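Side-chain contacts in dTDP-glucose 4,6-dehydratase (Klebsiella pneumoniae, PDB 5U4Q), which binds NAD and probably catalyses the dehydration of dTDP-glucose to dTDP-4-dehydro-6-deoxy-glucose: residues D103-G108 / S152-T157; L124-S129 / A256-Y261; S131-N136 / T143-D148. All blocks are in the same frame, centred on the assembly; numbering follows the deposited sequence. Where two conformers were deposited one is given.

Contact 1 of 3, residues D103-G108 / S152-T157; sequences DANLMG and SLYAAT. With NAD (nicotinamide-adenine-dinucleotide), chain C.
Asn105 and Thr157 join two nearly parallel helices of the Rossmann fold, 98-118 and 153-172, whose short segments here run at 22° with axes 10.2 Å apart. The polar link is one straight hydrogen bond: Asn105 ND2 donates to Thr157 OG1 at 3.1 Å, with an N-H...O angle of 165°, and the hydroxyl oxygen lies in the amide plane. Thr157 OG1 in turn donates to Tyr154 O (2.8 Å), one turn back, so this buried hydroxyl both accepts and donates. The other end of the amide is held as well, because Asn105 OD1 accepts from the backbone N of Gln88, which fixes the flip of the group. The apolar part lies next to this bond. Thr157 CG2, placed anti to its carbonyl carbon, reaches the branch point of Leu106, with CG at 3.9 Å, and the two side chains cross at about a right angle.

The pair of helices also serves NAD. Ala104 CB packs against the adenine amino group, 3.6 Å from N6A of NAD. Tyr154 begins a Tyr-x-x-x-Lys sequence, as in the active sites of short-chain dehydrogenases/reductases, and its helix is capped by Ser152, whose OG accepts from Ala155 N. The second subunit packs on the same helices, with Arg67 of that subunit forming a salt bridge to Asp103. With CG anti to the backbone N (chi1 171°), the Tyr154 ring leads out to the nicotinamide ribose, where O2D of NAD lies in the ring plane, 2.6 Å from Tyr154 OH and hydrogen-bonded to it.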
loop_
_atom_site.group_PDB
_atom_site.type_symbol
_atom_site.label_atom_id
_atom_site.label_comp_id
_atom_site.label_asym_id
_atom_site.label_seq_id
_atom_site.Cartn_x
_atom_site.Cartn_y
_atom_site.Cartn_z
ATOM N N ASP A 103 9.073 4.944 4.648
ATOM C CA ASP A 103 9.091 5.573 5.963
ATOM C C ASP A 103 7.956 6.562 6.178
ATOM O O ASP A 103 7.225 6.489 7.158
ATOM C CB ASP A 103 10.427 6.307 6.199
ATOM C CG ASP A 103 11.556 5.372 6.563
ATOM O OD1 ASP A 103 11.292 4.304 7.150
ATOM O OD2 ASP A 103 12.724 5.717 6.286
ATOM N N ALA A 104 7.838 7.515 5.288
ATOM C CA ALA A 104 6.860 8.564 5.478
ATOM C C ALA A 104 5.469 8.115 5.115
ATOM O O ALA A 104 4.488 8.480 5.799
ATOM C CB ALA A 104 7.219 9.767 4.627
ATOM N N ASN A 105 5.365 7.338 4.039
ATOM C CA ASN A 105 4.054 7.036 3.494
ATOM C C ASN A 105 3.432 5.719 3.923
ATOM O O ASN A 105 2.227 5.570 3.802
ATOM C CB ASN A 105 4.042 7.096 1.959
ATOM C CG ASN A 105 4.446 8.455 1.395
ATOM O OD1 ASN A 105 4.893 9.364 2.116
ATOM N ND2 ASN A 105 4.334 8.587 0.064
ATOM N N LEU A 106 4.211 4.750 4.402
ATOM C CA LEU A 106 3.642 3.496 4.897
ATOM C C LEU A 106 3.663 3.477 6.432
ATOM O O LEU A 106 2.598 3.529 7.072
ATOM C CB LEU A 106 4.349 2.282 4.278
ATOM C CG LEU A 106 4.201 2.204 2.747
ATOM C CD1 LEU A 106 5.098 1.115 2.200
ATOM C CD2 LEU A 106 2.759 1.961 2.341
HETATM N N MSE A 107 4.852 3.484 7.024
HETATM C CA MSE A 107 4.954 3.466 8.500
HETATM C C MSE A 107 4.383 4.718 9.100
HETATM O O MSE A 107 3.677 4.678 10.124
HETATM C CB MSE A 107 6.416 3.355 8.896
HETATM C CG MSE A 107 6.686 3.358 10.402
HETATM SE SE MSE A 107 5.923 1.792 11.316
HETATM C CE MSE A 107 7.064 0.412 10.488
ATOM N N GLY A 108 4.690 5.856 8.502
ATOM C CA GLY A 108 4.160 7.101 9.001
ATOM C C GLY A 108 2.644 7.140 9.020
ATOM O O GLY A 108 2.015 7.647 9.963
ATOM N N SER A 152 3.914 3.764 -10.109
ATOM C CA SER A 152 5.013 4.339 -9.313
ATOM C C SER A 152 4.875 3.872 -7.870
ATOM O O SER A 152 3.772 3.545 -7.426
ATOM C CB SER A 152 5.021 5.869 -9.318
ATOM O OG SER A 152 3.881 6.420 -8.653
ATOM N N LEU A 153 5.990 3.839 -7.152
ATOM C CA LEU A 153 5.935 3.474 -5.736
ATOM C C LEU A 153 5.091 4.499 -4.958
ATOM O O LEU A 153 4.316 4.120 -4.076
ATOM C CB LEU A 153 7.345 3.365 -5.147
ATOM C CG LEU A 153 7.446 2.935 -3.674
ATOM C CD1 LEU A 153 6.779 1.615 -3.417
ATOM C CD2 LEU A 153 8.922 2.867 -3.297
ATOM N N TYR A 154 5.228 5.774 -5.301
ATOM C CA TYR A 154 4.419 6.838 -4.706
ATOM C C TYR A 154 2.922 6.480 -4.811
ATOM O O TYR A 154 2.205 6.472 -3.799
ATOM C CB TYR A 154 4.717 8.174 -5.375
ATOM C CG TYR A 154 3.799 9.306 -4.982
ATOM C CD1 TYR A 154 3.842 9.855 -3.704
ATOM C CD2 TYR A 154 2.919 9.836 -5.893
ATOM C CE1 TYR A 154 3.007 10.908 -3.347
ATOM C CE2 TYR A 154 2.092 10.893 -5.563
ATOM C CZ TYR A 154 2.135 11.422 -4.284
ATOM O OH TYR A 154 1.296 12.482 -3.966
ATOM N N ALA A 155 2.461 6.141 -6.023
ATOM C CA ALA A 155 1.058 5.765 -6.240
ATOM C C ALA A 155 0.665 4.540 -5.389
ATOM O O ALA A 155 -0.405 4.493 -4.773
ATOM C CB ALA A 155 0.801 5.469 -7.722
ATOM N N ALA A 156 1.501 3.512 -5.405
ATOM C CA ALA A 156 1.219 2.315 -4.621
ATOM C C ALA A 156 1.075 2.659 -3.139
ATOM O O ALA A 156 0.219 2.093 -2.471
ATOM C CB ALA A 156 2.286 1.277 -4.807
ATOM N N THR A 157 1.917 3.558 -2.632
ATOM C CA THR A 157 1.808 3.915 -1.204
ATOM C C THR A 157 0.516 4.676 -0.907
ATOM O O THR A 157 -0.064 4.501 0.169
ATOM C CB THR A 157 3.038 4.680 -0.624
ATOM O OG1 THR A 157 3.143 5.982 -1.170
ATOM C CG2 THR A 157 4.342 3.880 -0.802
HETATM P PA NAD C . 5.155 19.656 0.397
HETATM O O1A NAD C . 5.237 21.119 0.190
HETATM O O2A NAD C . 6.358 18.769 0.143
HETATM O O5B NAD C . 4.604 19.414 1.898
HETATM C C5B NAD C . 4.699 18.183 2.604
HETATM C C4B NAD C . 5.391 18.455 3.929
HETATM O O4B NAD C . 5.504 17.162 4.554
HETATM C C3B NAD C . 6.792 19.032 3.781
HETATM O O3B NAD C . 6.966 20.327 4.376
HETATM C C2B NAD C . 7.671 17.950 4.409
HETATM O O2B NAD C . 8.787 18.483 5.149
HETATM C C1B NAD C . 6.714 17.127 5.268
HETATM N N9A NAD C . 7.149 15.733 5.464
HETATM C C8A NAD C . 7.528 14.855 4.507
HETATM N N7A NAD C . 7.883 13.692 5.058
HETATM C C5A NAD C . 7.713 13.811 6.384
HETATM C C6A NAD C . 7.952 12.940 7.554
HETATM N N6A NAD C . 8.406 11.701 7.426
HETATM N N1A NAD C . 7.669 13.462 8.748
HETATM C C2A NAD C . 7.218 14.713 8.926
HETATM N N3A NAD C . 7.005 15.572 7.909
HETATM C C4A NAD C . 7.243 15.151 6.638
HETATM O O3 NAD C . 3.999 18.992 -0.510
HETATM P PN NAD C . 2.455 19.418 -0.666
HETATM O O1N NAD C . 2.034 20.428 0.319
HETATM O O2N NAD C . 2.280 19.613 -2.171
HETATM O O5D NAD C . 1.792 18.010 -0.322
HETATM C C5D NAD C . 0.830 17.779 0.704
HETATM C C4D NAD C . 0.214 16.420 0.417
HETATM O O4D NAD C . -0.615 16.501 -0.765
HETATM C C3D NAD C . 1.157 15.247 0.174
HETATM O O3D NAD C . 0.602 14.099 0.820
HETATM C C2D NAD C . 1.111 15.016 -1.318
HETATM O O2D NAD C . 1.339 13.642 -1.694
HETATM C C1D NAD C . -0.295 15.456 -1.675
HETATM N N1N NAD C . -0.396 15.965 -3.057
HETATM C C2N NAD C . -0.027 17.218 -3.410
HETATM C C3N NAD C . -0.140 17.670 -4.736
HETATM C C7N NAD C . 0.258 19.072 -5.213
HETATM O O7N NAD C . -0.035 19.430 -6.364
HETATM N N7N NAD C . 0.956 19.936 -4.457
HETATM C C4N NAD C . -0.606 16.798 -5.695
HETATM C C5N NAD C . -0.969 15.511 -5.323
HETATM C C6N NAD C . -0.838 15.098 -4.001
#

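Contact 2 of 3, residues L124-S129 / A256-Y261; sequences LVYASS and APYRVY. With NAD (nicotinamide-adenine-dinucleotide), chain C.
Tyr126 meets Val260 and Tyr258 across the parallel sheet of the Rossmann fold, where strands 123-129 and 258-263 both pair with 176-185 rather than with each other. The direct touching is slight and is made by the phenol oxygen: Tyr126 OH lies 3.9 Å from Val260 CG2, and Tyr258 CE1 is a looser neighbour at 4.2 Å. Tyr126 CG sits between the backbone N and the carbonyl carbon (chi1 63°), a setting from which the hydroxyl comes to Val260, whose side chain crosses the tyrosine at about a right angle. Elsewhere the Tyr126 ring meets Tyr109 edge-to-face and rests on Glu162 and Ala165 of helix 153-172; Tyr258 makes an edge-to-face contact with His166 of that helix, and its hydroxyl bonds to Pro251 O.

On the cofactor side, Ala127 CB approaches the nicotinamide ribose, 3.4 Å from O3D of NAD.

Polar contact between the strands runs through water. Water 1 lies in the plane of the Tyr126 ring, 2.7 Å from Tyr126 OH, and donates to the backbone oxygen Arg259 O at 3.0 Å.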
loop_
_atom_site.group_PDB
_atom_site.type_symbol
_atom_site.label_atom_id
_atom_site.label_comp_id
_atom_site.label_asym_id
_atom_site.label_seq_id
_atom_site.Cartn_x
_atom_site.Cartn_y
_atom_site.Cartn_z
ATOM N N LEU A 124 -10.537 11.774 10.307
ATOM C CA LEU A 124 -9.211 11.826 9.685
ATOM C C LEU A 124 -9.406 12.064 8.207
ATOM O O LEU A 124 -10.021 11.253 7.511
ATOM C CB LEU A 124 -8.479 10.504 9.818
ATOM C CG LEU A 124 -7.182 10.359 8.999
ATOM C CD1 LEU A 124 -6.121 11.360 9.427
ATOM C CD2 LEU A 124 -6.694 8.927 9.108
ATOM N N VAL A 125 -8.871 13.192 7.736
ATOM C CA VAL A 125 -8.837 13.532 6.327
ATOM C C VAL A 125 -7.390 13.376 5.910
ATOM O O VAL A 125 -6.498 13.809 6.632
ATOM C CB VAL A 125 -9.341 14.955 6.052
ATOM C CG1 VAL A 125 -9.242 15.305 4.564
ATOM C CG2 VAL A 125 -10.781 15.100 6.505
ATOM N N TYR A 126 -7.142 12.755 4.746
ATOM C CA TYR A 126 -5.749 12.474 4.378
ATOM C C TYR A 126 -5.568 12.609 2.892
ATOM O O TYR A 126 -6.510 12.425 2.120
ATOM C CB TYR A 126 -5.288 11.075 4.890
ATOM C CG TYR A 126 -6.065 9.943 4.275
ATOM C CD1 TYR A 126 -7.312 9.589 4.775
ATOM C CD2 TYR A 126 -5.592 9.254 3.147
ATOM C CE1 TYR A 126 -8.073 8.587 4.185
ATOM C CE2 TYR A 126 -6.337 8.235 2.566
ATOM C CZ TYR A 126 -7.589 7.924 3.062
ATOM O OH TYR A 126 -8.349 6.952 2.453
ATOM N N ALA A 127 -4.338 12.942 2.515
ATOM C CA ALA A 127 -4.000 13.131 1.114
ATOM C C ALA A 127 -3.721 11.808 0.413
ATOM O O ALA A 127 -2.853 11.037 0.821
ATOM C CB ALA A 127 -2.771 14.025 1.005
ATOM N N SER A 128 -4.466 11.557 -0.644
ATOM C CA SER A 128 -4.164 10.511 -1.606
ATOM C C SER A 128 -3.662 11.225 -2.870
ATOM O O SER A 128 -3.157 12.358 -2.797
ATOM C CB SER A 128 -5.356 9.604 -1.856
ATOM O OG SER A 128 -5.009 8.512 -2.701
ATOM N N SER A 129 -3.766 10.565 -4.027
ATOM C CA SER A 129 -3.221 11.144 -5.242
ATOM C C SER A 129 -3.875 10.577 -6.482
ATOM O O SER A 129 -4.210 9.399 -6.514
ATOM C CB SER A 129 -1.728 10.816 -5.303
ATOM O OG SER A 129 -1.180 11.056 -6.606
ATOM N N ALA A 256 -18.324 0.706 6.102
ATOM C CA ALA A 256 -17.579 1.414 7.131
ATOM C C ALA A 256 -17.651 2.912 6.844
ATOM O O ALA A 256 -17.934 3.305 5.712
ATOM C CB ALA A 256 -16.136 0.964 7.101
ATOM N N PRO A 257 -17.349 3.750 7.849
ATOM C CA PRO A 257 -17.344 5.238 7.664
ATOM C C PRO A 257 -16.049 5.662 6.944
ATOM O O PRO A 257 -15.166 6.288 7.535
ATOM C CB PRO A 257 -17.416 5.762 9.103
ATOM C CG PRO A 257 -16.762 4.688 9.903
ATOM C CD PRO A 257 -17.187 3.398 9.265
ATOM N N TYR A 258 -15.994 5.312 5.667
ATOM C CA TYR A 258 -14.824 5.457 4.805
ATOM C C TYR A 258 -15.246 6.038 3.477
ATOM O O TYR A 258 -16.188 5.545 2.838
ATOM C CB TYR A 258 -14.221 4.077 4.563
ATOM C CG TYR A 258 -13.352 3.883 3.315
ATOM C CD1 TYR A 258 -11.957 4.040 3.382
ATOM C CD2 TYR A 258 -13.895 3.472 2.100
ATOM C CE1 TYR A 258 -11.164 3.844 2.261
ATOM C CE2 TYR A 258 -13.104 3.260 0.969
ATOM C CZ TYR A 258 -11.726 3.426 1.067
ATOM O OH TYR A 258 -10.947 3.214 -0.059
ATOM N N ARG A 259 -14.550 7.083 3.039
ATOM C CA ARG A 259 -14.826 7.695 1.737
ATOM C C ARG A 259 -13.554 8.198 1.092
ATOM O O ARG A 259 -12.635 8.633 1.792
ATOM C CB ARG A 259 -15.754 8.908 1.864
ATOM C CG ARG A 259 -17.206 8.610 2.170
ATOM C CD ARG A 259 -17.897 7.908 1.018
ATOM N NE ARG A 259 -19.330 7.820 1.283
ATOM C CZ ARG A 259 -19.880 6.963 2.136
ATOM N NH1 ARG A 259 -21.196 6.975 2.319
ATOM N NH2 ARG A 259 -19.128 6.106 2.808
ATOM N N VAL A 260 -13.530 8.162 -0.244
ATOM C CA VAL A 260 -12.421 8.696 -1.043
ATOM C C VAL A 260 -13.082 9.570 -2.123
ATOM O O VAL A 260 -14.085 9.173 -2.720
ATOM C CB VAL A 260 -11.487 7.638 -1.666
ATOM C CG1 VAL A 260 -10.413 8.332 -2.490
ATOM C CG2 VAL A 260 -10.865 6.758 -0.583
ATOM N N TYR A 261 -12.544 10.773 -2.329
ATOM C CA TYR A 261 -13.012 11.691 -3.351
ATOM C C TYR A 261 -11.872 12.223 -4.214
ATOM O O TYR A 261 -10.766 12.476 -3.720
ATOM C CB TYR A 261 -13.670 12.929 -2.727
ATOM C CG TYR A 261 -14.894 12.611 -1.905
ATOM C CD1 TYR A 261 -16.128 12.324 -2.515
ATOM C CD2 TYR A 261 -14.833 12.594 -0.518
ATOM C CE1 TYR A 261 -17.232 12.004 -1.748
ATOM C CE2 TYR A 261 -15.933 12.266 0.255
ATOM C CZ TYR A 261 -17.130 11.969 -0.366
ATOM O OH TYR A 261 -18.213 11.663 0.425
HETATM P PA NAD C . 5.155 19.656 0.397
HETATM O O1A NAD C . 5.237 21.119 0.190
HETATM O O2A NAD C . 6.358 18.769 0.143
HETATM O O5B NAD C . 4.604 19.414 1.898
HETATM C C5B NAD C . 4.699 18.183 2.604
HETATM C C4B NAD C . 5.391 18.455 3.929
HETATM O O4B NAD C . 5.504 17.162 4.554
HETATM C C3B NAD C . 6.792 19.032 3.781
HETATM O O3B NAD C . 6.966 20.327 4.376
HETATM C C2B NAD C . 7.671 17.950 4.409
HETATM O O2B NAD C . 8.787 18.483 5.149
HETATM C C1B NAD C . 6.714 17.127 5.268
HETATM N N9A NAD C . 7.149 15.733 5.464
HETATM C C8A NAD C . 7.528 14.855 4.507
HETATM N N7A NAD C . 7.883 13.692 5.058
HETATM C C5A NAD C . 7.713 13.811 6.384
HETATM C C6A NAD C . 7.952 12.940 7.554
HETATM N N6A NAD C . 8.406 11.701 7.426
HETATM N N1A NAD C . 7.669 13.462 8.748
HETATM C C2A NAD C . 7.218 14.713 8.926
HETATM N N3A NAD C . 7.005 15.572 7.909
HETATM C C4A NAD C . 7.243 15.151 6.638
HETATM O O3 NAD C . 3.999 18.992 -0.510
HETATM P PN NAD C . 2.455 19.418 -0.666
HETATM O O1N NAD C . 2.034 20.428 0.319
HETATM O O2N NAD C . 2.280 19.613 -2.171
HETATM O O5D NAD C . 1.792 18.010 -0.322
HETATM C C5D NAD C . 0.830 17.779 0.704
HETATM C C4D NAD C . 0.214 16.420 0.417
HETATM O O4D NAD C . -0.615 16.501 -0.765
HETATM C C3D NAD C . 1.157 15.247 0.174
HETATM O O3D NAD C . 0.602 14.099 0.820
HETATM C C2D NAD C . 1.111 15.016 -1.318
HETATM O O2D NAD C . 1.339 13.642 -1.694
HETATM C C1D NAD C . -0.295 15.456 -1.675
HETATM N N1N NAD C . -0.396 15.965 -3.057
HETATM C C2N NAD C . -0.027 17.218 -3.410
HETATM C C3N NAD C . -0.140 17.670 -4.736
HETATM C C7N NAD C . 0.258 19.072 -5.213
HETATM O O7N NAD C . -0.035 19.430 -6.364
HETATM N N7N NAD C . 0.956 19.936 -4.457
HETATM C C4N NAD C . -0.606 16.798 -5.695
HETATM C C5N NAD C . -0.969 15.511 -5.323
HETATM C C6N NAD C . -0.838 15.098 -4.001
HETATM O O HOH W 1 -10.806 7.055 3.540
#

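Contact 3 of 3, residues S131-N136 / T143-D148; sequences SVYGLN and TEDSVD
Tyr133 lies alongside Val147, both side chains pointing the same way, and its ring carbon CD1 rests 3.8 Å from Val147 CG1. The same methyl, anti to its carbonyl carbon, also meets Val132 CG2 at 3.9 Å, so one branch of Val147 fills the angle between two consecutive residues of 131-136. At the rim of the ring Asp145 CB comes near the plane. The phenol end reaches over to Thr143, whose CG2 is 3.8 Å from Tyr133 OH; the hydroxyl itself bonds to Asn262 OD1 and Arg180 NH1.

The polar half centres on Asn136. Its CG stands anti to the carbonyl carbon (chi1 -66°), which brings ND2 to Ser146 O at 2.8 Å. This bond is nearly straight (167°), comes almost head-on to the carbonyl and stays close to the amide plane. Asn136 is presented by a type II' beta turn from Tyr133 to Asn136, closed by Asn136 N to Tyr133 O, with Gly134 at positive phi (47°).

Waters fill out the seam. Water 4 donates to Asn136 OD1, accepts from Asp148 N and is bonded to Ser146 OG, 2.8 Å away. Water 2 donates to both Val132 O (3.0 Å) and Val147 O. Water 3 donates to Asp145 OD2, while OD1 of this carboxylate forms a salt bridge with Lys138.

Both segments belong to the long excursion between strand 123-129 and helix 153-172. Phe141 stacks on the Tyr133 ring, and Val246 of the second subunit packs on Asn136 and Ser146. Val132 touches Lys158 and Val147 touches Lys159, both of helix 153-172, and each valine also touches Arg180 of strand 176-185.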
loop_
_atom_site.group_PDB
_atom_site.type_symbol
_atom_site.label_atom_id
_atom_site.label_comp_id
_atom_site.label_asym_id
_atom_site.label_seq_id
_atom_site.Cartn_x
_atom_site.Cartn_y
_atom_site.Cartn_z
ATOM N N SER A 131 -2.318 9.773 -8.931
ATOM C CA SER A 131 -1.424 8.746 -9.459
ATOM C C SER A 131 -1.971 7.319 -9.240
ATOM O O SER A 131 -1.537 6.372 -9.920
ATOM C CB SER A 131 -0.017 8.888 -8.865
ATOM O OG SER A 131 -0.034 8.625 -7.461
ATOM N N VAL A 132 -2.909 7.130 -8.310
ATOM C CA VAL A 132 -3.471 5.784 -8.078
ATOM C C VAL A 132 -4.163 5.242 -9.331
ATOM O O VAL A 132 -4.309 4.029 -9.459
ATOM C CB VAL A 132 -4.426 5.689 -6.867
ATOM C CG1 VAL A 132 -3.694 6.075 -5.587
ATOM C CG2 VAL A 132 -5.695 6.523 -7.058
ATOM N N TYR A 133 -4.560 6.136 -10.235
ATOM C CA TYR A 133 -5.247 5.711 -11.486
ATOM C C TYR A 133 -4.326 4.890 -12.372
ATOM O O TYR A 133 -4.801 4.155 -13.210
ATOM C CB TYR A 133 -5.936 6.900 -12.204
ATOM C CG TYR A 133 -7.109 7.420 -11.361
ATOM C CD1 TYR A 133 -8.235 6.638 -11.169
ATOM C CD2 TYR A 133 -7.067 8.675 -10.731
ATOM C CE1 TYR A 133 -9.282 7.057 -10.410
ATOM C CE2 TYR A 133 -8.125 9.118 -9.955
ATOM C CZ TYR A 133 -9.225 8.313 -9.787
ATOM O OH TYR A 133 -10.280 8.697 -9.015
ATOM N N GLY A 134 -3.014 5.004 -12.159
ATOM C CA GLY A 134 -2.035 4.119 -12.819
ATOM C C GLY A 134 -2.215 3.912 -14.310
ATOM O O GLY A 134 -2.209 4.862 -15.057
ATOM N N LEU A 135 -2.375 2.655 -14.707
ATOM C CA LEU A 135 -2.498 2.296 -16.134
ATOM C C LEU A 135 -3.877 2.570 -16.714
ATOM O O LEU A 135 -4.082 2.349 -17.915
ATOM C CB LEU A 135 -2.150 0.820 -16.327
ATOM C CG LEU A 135 -0.683 0.389 -16.120
ATOM C CD1 LEU A 135 -0.578 -1.127 -16.165
ATOM C CD2 LEU A 135 0.220 1.036 -17.152
ATOM N N ASN A 136 -4.830 3.020 -15.893
ATOM C CA ASN A 136 -6.184 3.301 -16.388
ATOM C C ASN A 136 -6.172 4.271 -17.567
ATOM O O ASN A 136 -5.392 5.227 -17.588
ATOM C CB ASN A 136 -7.081 3.941 -15.321
ATOM C CG ASN A 136 -7.387 3.026 -14.151
ATOM O OD1 ASN A 136 -6.709 2.014 -13.914
ATOM N ND2 ASN A 136 -8.391 3.411 -13.374
ATOM N N THR A 143 -13.683 7.880 -9.031
ATOM C CA THR A 143 -13.456 7.022 -7.881
ATOM C C THR A 143 -14.210 5.673 -7.967
ATOM O O THR A 143 -14.023 4.782 -7.125
ATOM C CB THR A 143 -13.837 7.719 -6.585
ATOM O OG1 THR A 143 -15.178 8.176 -6.669
ATOM C CG2 THR A 143 -12.892 8.878 -6.287
ATOM N N GLU A 144 -15.073 5.514 -8.965
ATOM C CA GLU A 144 -15.694 4.207 -9.196
ATOM C C GLU A 144 -14.719 3.236 -9.906
ATOM O O GLU A 144 -14.978 2.023 -9.928
ATOM C CB GLU A 144 -16.928 4.353 -10.095
ATOM C CG GLU A 144 -18.064 5.112 -9.463
ATOM C CD GLU A 144 -19.156 5.449 -10.454
ATOM O OE1 GLU A 144 -19.142 4.907 -11.579
ATOM O OE2 GLU A 144 -20.027 6.270 -10.102
ATOM N N ASP A 145 -13.631 3.769 -10.477
ATOM C CA ASP A 145 -12.673 3.010 -11.284
ATOM C C ASP A 145 -11.744 2.153 -10.442
ATOM O O ASP A 145 -11.497 2.454 -9.270
ATOM C CB ASP A 145 -11.805 3.918 -12.154
ATOM C CG ASP A 145 -12.615 4.813 -13.096
ATOM O OD1 ASP A 145 -13.826 4.553 -13.299
ATOM O OD2 ASP A 145 -12.016 5.786 -13.620
ATOM N N SER A 146 -11.230 1.082 -11.049
ATOM C CA SER A 146 -10.263 0.243 -10.362
ATOM C C SER A 146 -8.968 1.019 -10.267
ATOM O O SER A 146 -8.649 1.853 -11.119
ATOM C CB SER A 146 -10.060 -1.086 -11.096
ATOM O OG SER A 146 -9.484 -0.886 -12.361
ATOM N N VAL A 147 -8.243 0.792 -9.176
ATOM C CA VAL A 147 -6.981 1.461 -8.909
ATOM C C VAL A 147 -6.021 0.398 -8.347
ATOM O O VAL A 147 -5.476 0.533 -7.257
ATOM C CB VAL A 147 -7.200 2.667 -7.956
ATOM C CG1 VAL A 147 -7.893 3.799 -8.702
ATOM C CG2 VAL A 147 -8.040 2.285 -6.754
ATOM N N ASP A 148 -5.873 -0.660 -9.134
ATOM C CA ASP A 148 -5.058 -1.846 -8.835
ATOM C C ASP A 148 -3.721 -1.919 -9.549
ATOM O O ASP A 148 -2.947 -2.859 -9.295
ATOM C CB ASP A 148 -5.827 -3.079 -9.355
ATOM C CG ASP A 148 -7.076 -3.328 -8.610
ATOM O OD1 ASP A 148 -6.970 -3.523 -7.385
ATOM O OD2 ASP A 148 -8.153 -3.378 -9.247
HETATM O O HOH W 2 -3.099 2.237 -7.450
HETATM O O HOH W 3 -10.256 5.101 -15.612
HETATM O O HOH W 4 -6.680 -0.534 -12.267
#

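Overall arrangement
All three contacts belong to the NAD-binding Rossmann fold, with centres 15 to 16 Å apart. Strand 123-129 of contact 2 lies between helices 98-118 and 153-172 of contact 1 in the chain, so the segments of these two contacts alternate; contact 3 is nested inside the loops closed by both. Contacts 1 and 2 both touch NAD and meet where Tyr154 CE2 packs 3.4 Å from Ser129 OG. Contact 3 joins contact 1 through Ser131, beside Ala155, and contact 2 through Thr143, beside Val260. Together they link the sheet, the cofactor-facing helices and the intervening loop, while contacts 1 and 3 also border the second subunit.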